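Local coordinates for protein filamentous hemagglutinin (Bordetella pertussis, PDB 1RWR) that probably mediates adhesion of the bacterium, its secretion domain folding as a beta-helix that probably directs export through the two-partner secretion pathway, at residues A[122-127]-A[158-163]; A[165-170]-A[184-189]; A[208-213]-A[237-242]; A[230-235]-A[253-258]; A[259-264]-A[279-284]. All coordinates share one frame; numbering follows the deposited sequence.

Interaction 1. Residues A[122-127]-A[158-163]; sequences LTLTTG and GYFDVV
L122 and F160 sit opposite each other in two neighbouring parallel strands and point the same way, into the buried face they share with L124 and V162. The F160 ring turns its edge to the leucines: CE1 lies 3.8 Å from L122 CD2, while L124 CD1 comes to 3.7 Å from the same F160 CE1. L122 CG stands in the plane of that ring, placed there by a side chain anti to the backbone N (chi1 178°). The segment axes are 4.7 Å apart and only 10° from parallel, and a ladder of L122 N to Y159 O, D161 N to L122 O, L124 N to D161 O and V163 N to L124 O marks successive rungs of a parallel beta-helix. V163, the other heavily buried residue, faces the side of T123 and T125, its CB 3.7 Å from T125 OG1. Its carbonyl O takes two donors, T125 OG1 at 2.8 Å and T126 N at 3.0 Å. T125 OG1 also accepts from G127 N at 2.9 Å, forming an ST turn. On this face a water joins T123 OG1 to D161 OD2, and D161 is further held by a salt bridge to R198 and a hydrogen bond with Y193.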
# COMPACT_ATOMS: atom_id res chain seq x y z
N LEU A 122 -5.29 3.32 -1.77
CA LEU A 122 -4.56 2.96 -0.54
C LEU A 122 -3.10 2.75 -0.82
O LEU A 122 -2.76 1.98 -1.72
CB LEU A 122 -5.11 1.66 0.07
CG LEU A 122 -4.46 1.09 1.32
CD1 LEU A 122 -4.48 2.05 2.52
CD2 LEU A 122 -5.12 -0.14 1.75
N THR A 123 -2.24 3.42 -0.05
CA THR A 123 -0.79 3.22 -0.08
C THR A 123 -0.30 2.80 1.30
O THR A 123 -0.62 3.46 2.32
CB THR A 123 -0.15 4.54 -0.42
OG1 THR A 123 -0.73 5.06 -1.64
CG2 THR A 123 1.36 4.43 -0.61
N LEU A 124 0.46 1.70 1.35
CA LEU A 124 1.13 1.22 2.55
C LEU A 124 2.61 1.39 2.32
O LEU A 124 3.15 0.90 1.32
CB LEU A 124 0.82 -0.25 2.78
CG LEU A 124 -0.66 -0.57 2.92
CD1 LEU A 124 -0.81 -2.08 3.25
CD2 LEU A 124 -1.31 0.33 3.99
N THR A 125 3.27 2.11 3.22
CA THR A 125 4.66 2.47 2.97
C THR A 125 5.51 2.43 4.24
O THR A 125 5.03 2.69 5.34
CB THR A 125 4.74 3.86 2.22
OG1 THR A 125 6.09 4.11 1.83
CG2 THR A 125 4.37 5.00 3.15
N THR A 126 6.78 2.09 4.07
CA THR A 126 7.75 2.35 5.14
C THR A 126 8.56 3.60 4.86
O THR A 126 9.54 3.87 5.57
CB THR A 126 8.71 1.18 5.35
OG1 THR A 126 9.47 0.96 4.14
CG2 THR A 126 7.92 -0.07 5.61
N GLY A 127 8.16 4.39 3.88
CA GLY A 127 8.78 5.70 3.65
C GLY A 127 8.43 6.75 4.68
O GLY A 127 7.32 6.76 5.25
N GLY A 158 -8.85 2.63 -6.59
CA GLY A 158 -8.24 2.80 -7.88
C GLY A 158 -6.91 2.07 -7.99
O GLY A 158 -6.64 1.37 -8.98
N TYR A 159 -6.08 2.23 -6.97
CA TYR A 159 -4.85 1.43 -6.82
C TYR A 159 -4.61 1.11 -5.37
O TYR A 159 -5.09 1.80 -4.44
CB TYR A 159 -3.60 2.13 -7.37
CG TYR A 159 -3.32 3.46 -6.71
CD1 TYR A 159 -2.65 3.54 -5.50
CD2 TYR A 159 -3.77 4.66 -7.28
CE1 TYR A 159 -2.44 4.74 -4.86
CE2 TYR A 159 -3.52 5.90 -6.65
CZ TYR A 159 -2.87 5.92 -5.44
OH TYR A 159 -2.66 7.10 -4.78
N PHE A 160 -3.82 0.05 -5.19
CA PHE A 160 -3.25 -0.38 -3.94
C PHE A 160 -1.77 -0.43 -4.18
O PHE A 160 -1.29 -1.25 -5.00
CB PHE A 160 -3.76 -1.78 -3.57
CG PHE A 160 -3.08 -2.38 -2.37
CD1 PHE A 160 -3.21 -1.79 -1.13
CD2 PHE A 160 -2.33 -3.56 -2.48
CE1 PHE A 160 -2.56 -2.33 0.03
CE2 PHE A 160 -1.65 -4.08 -1.37
CZ PHE A 160 -1.80 -3.49 -0.11
N ASP A 161 -1.02 0.41 -3.47
CA ASP A 161 0.43 0.53 -3.63
C ASP A 161 1.08 0.14 -2.32
O ASP A 161 0.63 0.56 -1.22
CB ASP A 161 0.86 1.96 -3.93
CG ASP A 161 0.61 2.39 -5.34
OD1 ASP A 161 0.08 1.59 -6.17
OD2 ASP A 161 0.98 3.55 -5.72
N VAL A 162 2.14 -0.65 -2.46
CA VAL A 162 2.99 -1.06 -1.33
C VAL A 162 4.40 -0.58 -1.68
O VAL A 162 4.97 -1.00 -2.70
CB VAL A 162 3.02 -2.56 -1.15
CG1 VAL A 162 3.99 -2.93 -0.04
CG2 VAL A 162 1.66 -3.12 -0.83
N VAL A 163 4.93 0.33 -0.86
CA VAL A 163 6.18 1.04 -1.16
C VAL A 163 7.12 0.95 0.05
O VAL A 163 6.86 1.55 1.08
CB VAL A 163 5.86 2.52 -1.53
CG1 VAL A 163 7.14 3.23 -1.99
CG2 VAL A 163 4.79 2.57 -2.62
O HOH W 1 0.74 5.64 -3.71

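Interaction 2. Residues A[165-170]-A[184-189]; sequences RLVKLQ and IAVVAG
The chain at R165 and G189 comes together at one point, CA to CA 4.4 Å, and from there the two segments diverge, so no ladder forms between 165-170 and 184-189. The one backbone bond across the contact, G189 N to R165 O at 3.1 Å, is weak, its angle at hydrogen being only 131°. A188 CB packs against the same carbonyl, 3.8 Å from R165 O. The side chain of R165 starts anti to the backbone N (chi1 -167°) and bends at chi2, 70°, which carries CD alongside the backbone of G189: R165 CD is 3.6 Å from G189 C. Its charged end is occupied by other parts of the chain, with NE in a salt bridge to D236 and NH1 bonded to the carbonyls of A207 and Q141. Further along, V167 and V186 reach toward each other across the interior. Both gamma methyls of V167 touch one methyl of V186, V167 CG1 and V167 CG2 each lying 3.8 Å from V186 CG1. The A188 methyl is a looser neighbour, 4.5 Å from V167 CG2. Strands 166-169 and 184-188 belong to different sheets of the beta-helix, and V167, V186 and A188 meet between its walls, joined by V162 from the preceding strand and I217 from the following turn of the helix. With just one weak hydrogen bond across it, the contact is held mainly by van der Waals packing of aliphatic groups, while the arginine's polar end links several loops at the rim of this interior.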
# COMPACT_ATOMS: atom_id res chain seq x y z
N ARG A 165 11.24 -0.77 1.70
CA ARG A 165 12.58 -1.17 1.34
C ARG A 165 12.57 -2.60 0.84
O ARG A 165 13.20 -2.90 -0.17
CB ARG A 165 13.57 -0.96 2.48
CG ARG A 165 15.05 -1.05 2.06
CD ARG A 165 15.48 0.17 1.20
NE ARG A 165 16.76 0.02 0.51
CZ ARG A 165 17.98 0.34 1.02
NH1 ARG A 165 18.14 0.70 2.28
NH2 ARG A 165 19.05 0.22 0.26
N LEU A 166 11.89 -3.44 1.58
CA LEU A 166 11.65 -4.84 1.21
C LEU A 166 10.17 -5.16 1.30
O LEU A 166 9.43 -4.61 2.12
CB LEU A 166 12.38 -5.78 2.17
CG LEU A 166 13.91 -5.64 2.28
CD1 LEU A 166 14.41 -6.58 3.39
CD2 LEU A 166 14.65 -5.92 0.96
N VAL A 167 9.73 -6.12 0.50
CA VAL A 167 8.32 -6.53 0.52
C VAL A 167 8.24 -8.05 0.47
O VAL A 167 8.91 -8.68 -0.35
CB VAL A 167 7.50 -5.90 -0.62
CG1 VAL A 167 6.03 -6.33 -0.52
CG2 VAL A 167 7.63 -4.42 -0.63
N LYS A 168 7.44 -8.62 1.36
CA LYS A 168 7.18 -10.07 1.39
C LYS A 168 5.69 -10.28 1.11
O LYS A 168 4.84 -9.65 1.76
CB LYS A 168 7.59 -10.63 2.73
CG LYS A 168 9.12 -10.50 2.92
CD LYS A 168 9.62 -10.97 4.24
CE LYS A 168 11.20 -10.97 4.28
NZ LYS A 168 12.01 -10.74 2.99
N LEU A 169 5.39 -11.13 0.13
CA LEU A 169 4.02 -11.39 -0.30
C LEU A 169 3.68 -12.84 -0.00
O LEU A 169 4.05 -13.74 -0.77
CB LEU A 169 3.86 -11.10 -1.77
CG LEU A 169 4.23 -9.67 -2.21
CD1 LEU A 169 4.36 -9.56 -3.71
CD2 LEU A 169 3.22 -8.66 -1.61
N GLN A 170 3.00 -13.04 1.12
CA GLN A 170 2.63 -14.37 1.62
C GLN A 170 1.11 -14.55 1.75
O GLN A 170 0.62 -15.44 2.47
CB GLN A 170 3.34 -14.66 2.93
CG GLN A 170 4.85 -14.69 2.75
CD GLN A 170 5.62 -14.57 4.06
OE1 GLN A 170 5.06 -14.66 5.15
NE2 GLN A 170 6.92 -14.38 3.93
N ILE A 184 -2.43 -2.63 -8.89
CA ILE A 184 -1.52 -3.03 -7.81
C ILE A 184 -0.12 -2.57 -8.22
O ILE A 184 0.35 -2.84 -9.37
CB ILE A 184 -1.52 -4.53 -7.62
CG1 ILE A 184 -2.90 -5.06 -7.23
CG2 ILE A 184 -0.44 -4.92 -6.58
CD1 ILE A 184 -3.04 -6.58 -7.32
N ALA A 185 0.56 -1.87 -7.33
CA ALA A 185 1.98 -1.58 -7.51
C ALA A 185 2.72 -1.93 -6.25
O ALA A 185 2.27 -1.59 -5.15
CB ALA A 185 2.19 -0.12 -7.86
N VAL A 186 3.82 -2.66 -6.42
CA VAL A 186 4.72 -2.99 -5.32
C VAL A 186 6.08 -2.39 -5.73
O VAL A 186 6.61 -2.72 -6.82
CB VAL A 186 4.84 -4.49 -5.10
CG1 VAL A 186 5.85 -4.79 -3.98
CG2 VAL A 186 3.52 -5.12 -4.78
N VAL A 187 6.59 -1.47 -4.92
CA VAL A 187 7.79 -0.69 -5.26
C VAL A 187 8.76 -0.87 -4.11
O VAL A 187 8.50 -0.39 -2.97
CB VAL A 187 7.45 0.77 -5.46
CG1 VAL A 187 8.71 1.63 -5.67
CG2 VAL A 187 6.45 0.93 -6.61
N ALA A 188 9.85 -1.59 -4.37
CA ALA A 188 10.85 -1.89 -3.36
C ALA A 188 12.15 -1.18 -3.64
O ALA A 188 12.45 -0.85 -4.80
CB ALA A 188 11.08 -3.39 -3.26
N GLY A 189 12.91 -0.93 -2.59
CA GLY A 189 14.23 -0.30 -2.70
C GLY A 189 14.25 1.09 -2.08
O GLY A 189 13.26 1.57 -1.54

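Interaction 3. Residues A[208-213]-A[237-242]; sequences RGAAAG and SGLGVR
L239 makes the largest single share of the contact, its methyls lying on A210 CB and on backbone atoms of the loop 208-213. The leucine's CB does not lead straight at the loop, but its two methyls do reach it. L239 CD2 lies 3.8 Å from A210 N and 4.1 Å from A210 CB, and L239 CD1 lies near the carbonyl oxygens, 3.9 Å from A210 O and 4.1 Å from A211 O. CG is set anti to the carbonyl carbon (chi1 -83°), so that CD1 and CD2 reach different parts of the loop.

Hydrogen bonding is confined to a single backbone pair. G213 N donates to G238 O at 2.8 Å, nearly straight at 167°, with the donor tilted 27° from the carbonyl plane. Both partners are glycines in loops; just beyond them G240 bonds to A214, so the bond leads into the pairing of strand 240-243 with strand 215-219 in the wall of the beta-helix. G238 is also bonded to Q258 of the next turn.

The loop therefore lies against the side of the beta-helix at the surface, where the chain enters strand 240-243, held by one nearly straight backbone bond and one leucine. A210 N is buried under L239 CD2 without any polar partner in the model, which probably costs some stability.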
# COMPACT_ATOMS: atom_id res chain seq x y z
N ARG A 208 22.28 -0.88 2.93
CA ARG A 208 21.62 -1.73 1.94
C ARG A 208 20.29 -2.27 2.45
O ARG A 208 19.97 -2.26 3.66
CB ARG A 208 22.55 -2.84 1.52
CG ARG A 208 22.65 -3.91 2.57
CD ARG A 208 23.71 -4.92 2.27
NE ARG A 208 23.46 -6.09 3.10
CZ ARG A 208 24.30 -7.09 3.24
NH1 ARG A 208 25.45 -7.10 2.61
NH2 ARG A 208 23.94 -8.10 4.02
N GLY A 209 19.44 -2.65 1.51
CA GLY A 209 18.18 -3.26 1.85
C GLY A 209 18.42 -4.70 2.27
O GLY A 209 17.79 -5.18 3.18
N ALA A 210 19.33 -5.35 1.56
CA ALA A 210 19.73 -6.73 1.80
C ALA A 210 20.98 -6.97 0.97
O ALA A 210 21.41 -6.09 0.23
CB ALA A 210 18.62 -7.68 1.39
N ALA A 211 21.53 -8.16 1.07
CA ALA A 211 22.70 -8.56 0.27
C ALA A 211 22.40 -8.71 -1.20
O ALA A 211 21.29 -9.02 -1.60
CB ALA A 211 23.25 -9.87 0.78
N ALA A 212 23.45 -8.54 -2.01
CA ALA A 212 23.38 -8.86 -3.42
C ALA A 212 22.79 -10.28 -3.61
O ALA A 212 23.11 -11.20 -2.87
CB ALA A 212 24.74 -8.76 -4.03
N GLY A 213 21.85 -10.41 -4.54
CA GLY A 213 21.17 -11.68 -4.78
C GLY A 213 19.98 -12.01 -3.88
O GLY A 213 19.25 -12.96 -4.15
N SER A 237 20.39 -1.97 -6.69
CA SER A 237 21.24 -2.77 -7.58
C SER A 237 21.56 -4.13 -6.95
O SER A 237 21.92 -4.25 -5.78
CB SER A 237 22.53 -2.02 -7.90
OG SER A 237 23.39 -2.80 -8.71
N GLY A 238 21.37 -5.18 -7.74
CA GLY A 238 21.75 -6.50 -7.30
C GLY A 238 20.68 -7.28 -6.56
O GLY A 238 20.89 -8.45 -6.24
N LEU A 239 19.55 -6.65 -6.26
CA LEU A 239 18.50 -7.34 -5.47
C LEU A 239 17.44 -7.86 -6.43
O LEU A 239 17.20 -7.26 -7.46
CB LEU A 239 17.88 -6.39 -4.44
CG LEU A 239 18.68 -6.28 -3.14
CD1 LEU A 239 20.00 -5.59 -3.41
CD2 LEU A 239 18.00 -5.55 -2.04
N GLY A 240 16.80 -8.97 -6.06
CA GLY A 240 15.90 -9.67 -6.96
C GLY A 240 14.44 -9.42 -6.71
O GLY A 240 14.04 -9.01 -5.63
N VAL A 241 13.64 -9.67 -7.73
CA VAL A 241 12.21 -9.82 -7.58
C VAL A 241 11.87 -11.28 -7.80
O VAL A 241 12.08 -11.80 -8.89
CB VAL A 241 11.44 -9.00 -8.64
CG1 VAL A 241 9.94 -9.28 -8.52
CG2 VAL A 241 11.73 -7.55 -8.49
N ARG A 242 11.38 -11.92 -6.76
CA ARG A 242 10.90 -13.29 -6.84
C ARG A 242 9.42 -13.25 -6.52
O ARG A 242 9.00 -12.81 -5.46
CB ARG A 242 11.60 -14.21 -5.87
CG ARG A 242 11.09 -15.66 -5.99
CD ARG A 242 11.96 -16.67 -5.31
NE ARG A 242 12.12 -16.41 -3.89
CZ ARG A 242 12.91 -17.12 -3.10
NH1 ARG A 242 13.61 -18.12 -3.60
NH2 ARG A 242 13.00 -16.82 -1.80

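Interaction 4. Residues A[230-235]-A[253-258]; sequences ITLVSS and ITVSSQ
L232 and V255 lie side by side, pointing the same way from neighbouring strands into the interior. L232 CD1 is 4.1 Å from V255 CG2, and V255 CG1 comes to 3.7 Å from L232 O. L232 CG is anti to the carbonyl carbon (chi1 -47°), which brings CD1 alongside the valine. One step earlier on the same face, I230 and I253 pair in register, I230 CB 4.2 Å from I253 CG1. V241 covers S234, V255 and S257 from another wall, and I261 also touches V255.

The opposite face is more polar. T231 and T254 carry the same rotamer, with OG1 anti to the carbonyl carbon, so that the two hydroxyls come near one water, which bonds to T254 OG1 at 2.8 Å and to T231 OG1 at 3.2 Å and also donates to I230 O. V233 pairs with S256, whose OG donates to a water that in turn donates to S234 O and Q258 OE1. Q258 CG, anti to its carbonyl carbon (chi1 -60°), lies 3.2 Å from S235 O; the bend at chi2 then turns the amide, whose OE1 takes the water's bond.

Backbone bonds T254 N to I230 O, L232 N to T254 O, S256 N to L232 O and S234 N to S256 O tie the strands, and a longer, more bent one from Q258 N to S234 O closes the end. The axes lie 4.7 Å apart and 1° from parallel. In-register pairs of isoleucine on isoleucine and threonine on threonine are characteristic of a right-handed parallel beta-helix, the fold of this secretion domain.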
# COMPACT_ATOMS: atom_id res chain seq x y z
N ILE A 230 -0.78 -4.64 -12.97
CA ILE A 230 0.14 -5.04 -11.89
C ILE A 230 1.54 -4.57 -12.26
O ILE A 230 2.04 -4.82 -13.38
CB ILE A 230 0.14 -6.57 -11.71
CG1 ILE A 230 -1.25 -7.09 -11.37
CG2 ILE A 230 1.12 -6.99 -10.60
CD1 ILE A 230 -1.31 -8.59 -11.34
N THR A 231 2.18 -3.87 -11.33
CA THR A 231 3.52 -3.39 -11.52
C THR A 231 4.36 -3.78 -10.30
O THR A 231 3.98 -3.48 -9.18
CB THR A 231 3.51 -1.89 -11.65
OG1 THR A 231 2.69 -1.52 -12.77
CG2 THR A 231 4.92 -1.35 -11.94
N LEU A 232 5.49 -4.43 -10.55
CA LEU A 232 6.49 -4.76 -9.54
C LEU A 232 7.81 -4.11 -9.90
O LEU A 232 8.32 -4.31 -11.01
CB LEU A 232 6.65 -6.28 -9.36
CG LEU A 232 5.37 -7.15 -9.24
CD1 LEU A 232 5.79 -8.63 -9.25
CD2 LEU A 232 4.58 -6.84 -8.03
N VAL A 233 8.34 -3.33 -8.97
CA VAL A 233 9.53 -2.56 -9.19
C VAL A 233 10.49 -2.76 -8.02
O VAL A 233 10.08 -2.65 -6.87
CB VAL A 233 9.23 -1.06 -9.35
CG1 VAL A 233 10.54 -0.24 -9.38
CG2 VAL A 233 8.37 -0.79 -10.59
N SER A 234 11.75 -3.04 -8.33
CA SER A 234 12.82 -3.14 -7.35
C SER A 234 13.96 -2.29 -7.89
O SER A 234 14.43 -2.51 -9.02
CB SER A 234 13.27 -4.60 -7.23
OG SER A 234 14.37 -4.71 -6.37
N SER A 235 14.38 -1.30 -7.13
CA SER A 235 15.36 -0.36 -7.64
C SER A 235 16.79 -0.55 -7.09
O SER A 235 17.74 -0.02 -7.70
CB SER A 235 14.81 1.07 -7.43
OG SER A 235 14.67 1.25 -6.08
N ILE A 253 0.99 -6.52 -17.00
CA ILE A 253 1.92 -6.89 -15.94
C ILE A 253 3.28 -6.37 -16.35
O ILE A 253 3.80 -6.68 -17.45
CB ILE A 253 1.94 -8.43 -15.73
CG1 ILE A 253 0.60 -8.93 -15.18
CG2 ILE A 253 3.08 -8.86 -14.82
CD1 ILE A 253 0.44 -10.45 -15.25
N THR A 254 3.85 -5.58 -15.48
CA THR A 254 5.17 -4.99 -15.70
C THR A 254 6.05 -5.27 -14.50
O THR A 254 5.67 -4.97 -13.36
CB THR A 254 5.03 -3.49 -15.89
OG1 THR A 254 4.05 -3.23 -16.91
CG2 THR A 254 6.34 -2.86 -16.37
N VAL A 255 7.22 -5.84 -14.75
CA VAL A 255 8.22 -6.02 -13.68
C VAL A 255 9.53 -5.38 -14.10
O VAL A 255 10.06 -5.68 -15.20
CB VAL A 255 8.43 -7.53 -13.37
CG1 VAL A 255 9.34 -7.68 -12.19
CG2 VAL A 255 7.15 -8.24 -13.14
N SER A 256 10.08 -4.56 -13.23
CA SER A 256 11.36 -3.87 -13.43
C SER A 256 12.25 -4.18 -12.23
O SER A 256 11.84 -4.02 -11.08
CB SER A 256 11.11 -2.37 -13.61
OG SER A 256 12.33 -1.61 -13.61
N SER A 257 13.46 -4.66 -12.49
CA SER A 257 14.39 -5.00 -11.43
C SER A 257 15.79 -4.55 -11.76
O SER A 257 16.21 -4.64 -12.91
CB SER A 257 14.36 -6.51 -11.20
OG SER A 257 15.28 -6.91 -10.18
N GLN A 258 16.52 -4.08 -10.76
CA GLN A 258 17.96 -3.80 -10.91
C GLN A 258 18.80 -5.01 -10.54
O GLN A 258 20.02 -4.89 -10.34
CB GLN A 258 18.35 -2.53 -10.16
CG GLN A 258 17.59 -1.29 -10.64
CD GLN A 258 17.70 -1.10 -12.15
OE1 GLN A 258 16.69 -0.89 -12.85
NE2 GLN A 258 18.93 -1.20 -12.65
O HOH W 2 1.65 -2.75 -15.52
O HOH W 3 16.62 -4.63 -7.84
O HOH W 4 13.93 -1.16 -11.38

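Interaction 5. Residues A[259-264]-A[279-284]; sequences GEIALG and GVVSAG
I261 and V281 lie side by side on adjacent parallel rungs of the beta-helix, near the C-terminal end of the modelled chain, with segment axes 4.6 Å apart and 4° from parallel. From its root the isoleucine runs along the valine: I261 CB lies 3.9 Å from V281 CG2 and about as far from V281 CG1, CG1 follows at 4.0 Å from V281 CG2, and CD1 ends 3.8 Å from that same methyl. With CG1 anti to the carbonyl carbon (chi1 -61°) and the chain extended at chi2, the CB-CG1-CD1 branch keeps beside V281 CG2. On the same face L263 and A283 meet through their beta carbons, and L275 packs on both L263 and V281.

The backbone pairing alternates from strand to strand: I261 N donates to V280 O, S282 N to I261 O, and L263 N to S282 O. The bond from G284 N to L263 O is bent. On the other face two waters lie by S282 OG, one joining it to L263 O, the other near I261 O and E260 OE2, which may share its protons with further acceptors. At the opposite end, G279 N binds G259 O at 2.9 Å from above the carbonyl plane, 76° out of it.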
# COMPACT_ATOMS: atom_id res chain seq x y z
N GLY A 259 18.14 -6.16 -10.43
CA GLY A 259 18.79 -7.46 -10.33
C GLY A 259 17.97 -8.50 -11.05
O GLY A 259 17.45 -8.21 -12.12
N GLU A 260 17.84 -9.67 -10.44
CA GLU A 260 17.12 -10.83 -10.96
C GLU A 260 15.61 -10.58 -10.99
O GLU A 260 15.06 -9.80 -10.19
CB GLU A 260 17.44 -12.05 -10.10
CG GLU A 260 16.69 -13.32 -10.38
CD GLU A 260 17.05 -14.46 -9.43
OE1 GLU A 260 18.01 -14.30 -8.63
OE2 GLU A 260 16.38 -15.50 -9.51
N ILE A 261 14.95 -11.30 -11.90
CA ILE A 261 13.51 -11.52 -11.81
C ILE A 261 13.26 -13.01 -11.97
O ILE A 261 13.79 -13.63 -12.89
CB ILE A 261 12.76 -10.78 -12.93
CG1 ILE A 261 12.95 -9.26 -12.86
CG2 ILE A 261 11.28 -11.17 -12.92
CD1 ILE A 261 12.48 -8.50 -14.14
N ALA A 262 12.43 -13.56 -11.09
CA ALA A 262 12.02 -14.94 -11.15
C ALA A 262 10.51 -15.01 -10.89
O ALA A 262 10.06 -14.77 -9.78
CB ALA A 262 12.73 -15.72 -10.14
N LEU A 263 9.73 -15.28 -11.93
CA LEU A 263 8.28 -15.38 -11.78
C LEU A 263 7.85 -16.81 -11.94
O LEU A 263 8.55 -17.63 -12.57
CB LEU A 263 7.49 -14.56 -12.83
CG LEU A 263 7.76 -13.06 -12.89
CD1 LEU A 263 6.80 -12.43 -13.88
CD2 LEU A 263 7.66 -12.37 -11.51
N GLY A 264 6.66 -17.08 -11.44
CA GLY A 264 5.89 -18.27 -11.79
C GLY A 264 5.02 -18.02 -13.00
O GLY A 264 5.51 -17.63 -14.06
N GLY A 279 19.75 -8.49 -13.90
CA GLY A 279 20.27 -9.83 -13.83
C GLY A 279 19.46 -10.82 -14.67
O GLY A 279 18.85 -10.44 -15.66
N VAL A 280 19.53 -12.08 -14.28
CA VAL A 280 18.79 -13.14 -14.95
C VAL A 280 17.31 -12.95 -14.73
O VAL A 280 16.87 -12.79 -13.59
CB VAL A 280 19.16 -14.52 -14.43
CG1 VAL A 280 18.31 -15.58 -15.13
CG2 VAL A 280 20.62 -14.78 -14.66
N VAL A 281 16.55 -13.00 -15.81
CA VAL A 281 15.09 -12.86 -15.76
C VAL A 281 14.49 -14.15 -16.25
O VAL A 281 14.84 -14.60 -17.36
CB VAL A 281 14.62 -11.69 -16.65
CG1 VAL A 281 13.08 -11.70 -16.80
CG2 VAL A 281 15.09 -10.40 -16.06
N SER A 282 13.63 -14.76 -15.44
CA SER A 282 12.97 -16.01 -15.80
C SER A 282 11.51 -16.02 -15.39
O SER A 282 11.12 -15.36 -14.44
CB SER A 282 13.62 -17.20 -15.15
OG SER A 282 13.46 -17.19 -13.75
N ALA A 283 10.71 -16.80 -16.12
CA ALA A 283 9.29 -16.93 -15.81
C ALA A 283 8.85 -18.33 -16.20
O ALA A 283 9.35 -18.90 -17.18
CB ALA A 283 8.50 -15.91 -16.51
N GLY A 284 7.93 -18.85 -15.40
CA GLY A 284 7.33 -20.16 -15.55
C GLY A 284 6.48 -20.37 -16.80
O GLY A 284 6.96 -21.09 -17.71
O HOH W 5 15.79 -15.69 -12.31
O HOH W 6 11.19 -18.31 -13.09

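How the interactions relate
Interactions 1, 4 and 5 join successive rungs by parallel backbone ladders, whereas interaction 2 spans the interior between two walls and interaction 3 fixes a loop to a rung end. Interactions 1 and 2 are buried, 4 and 5 partly so, and 3 lies at the surface. One sheet carries interactions 1 and 4 and the strand 184-188 of interaction 2, which lies between them: V162 O bonds to V187 N, and A188 N to V233 O. A second sheet links interactions 3 and 5 through V241 and A262. Interaction 1 sets its polar face around D161, a charged residue with protein partners, while the outward faces of 4 and 5 rely more on water.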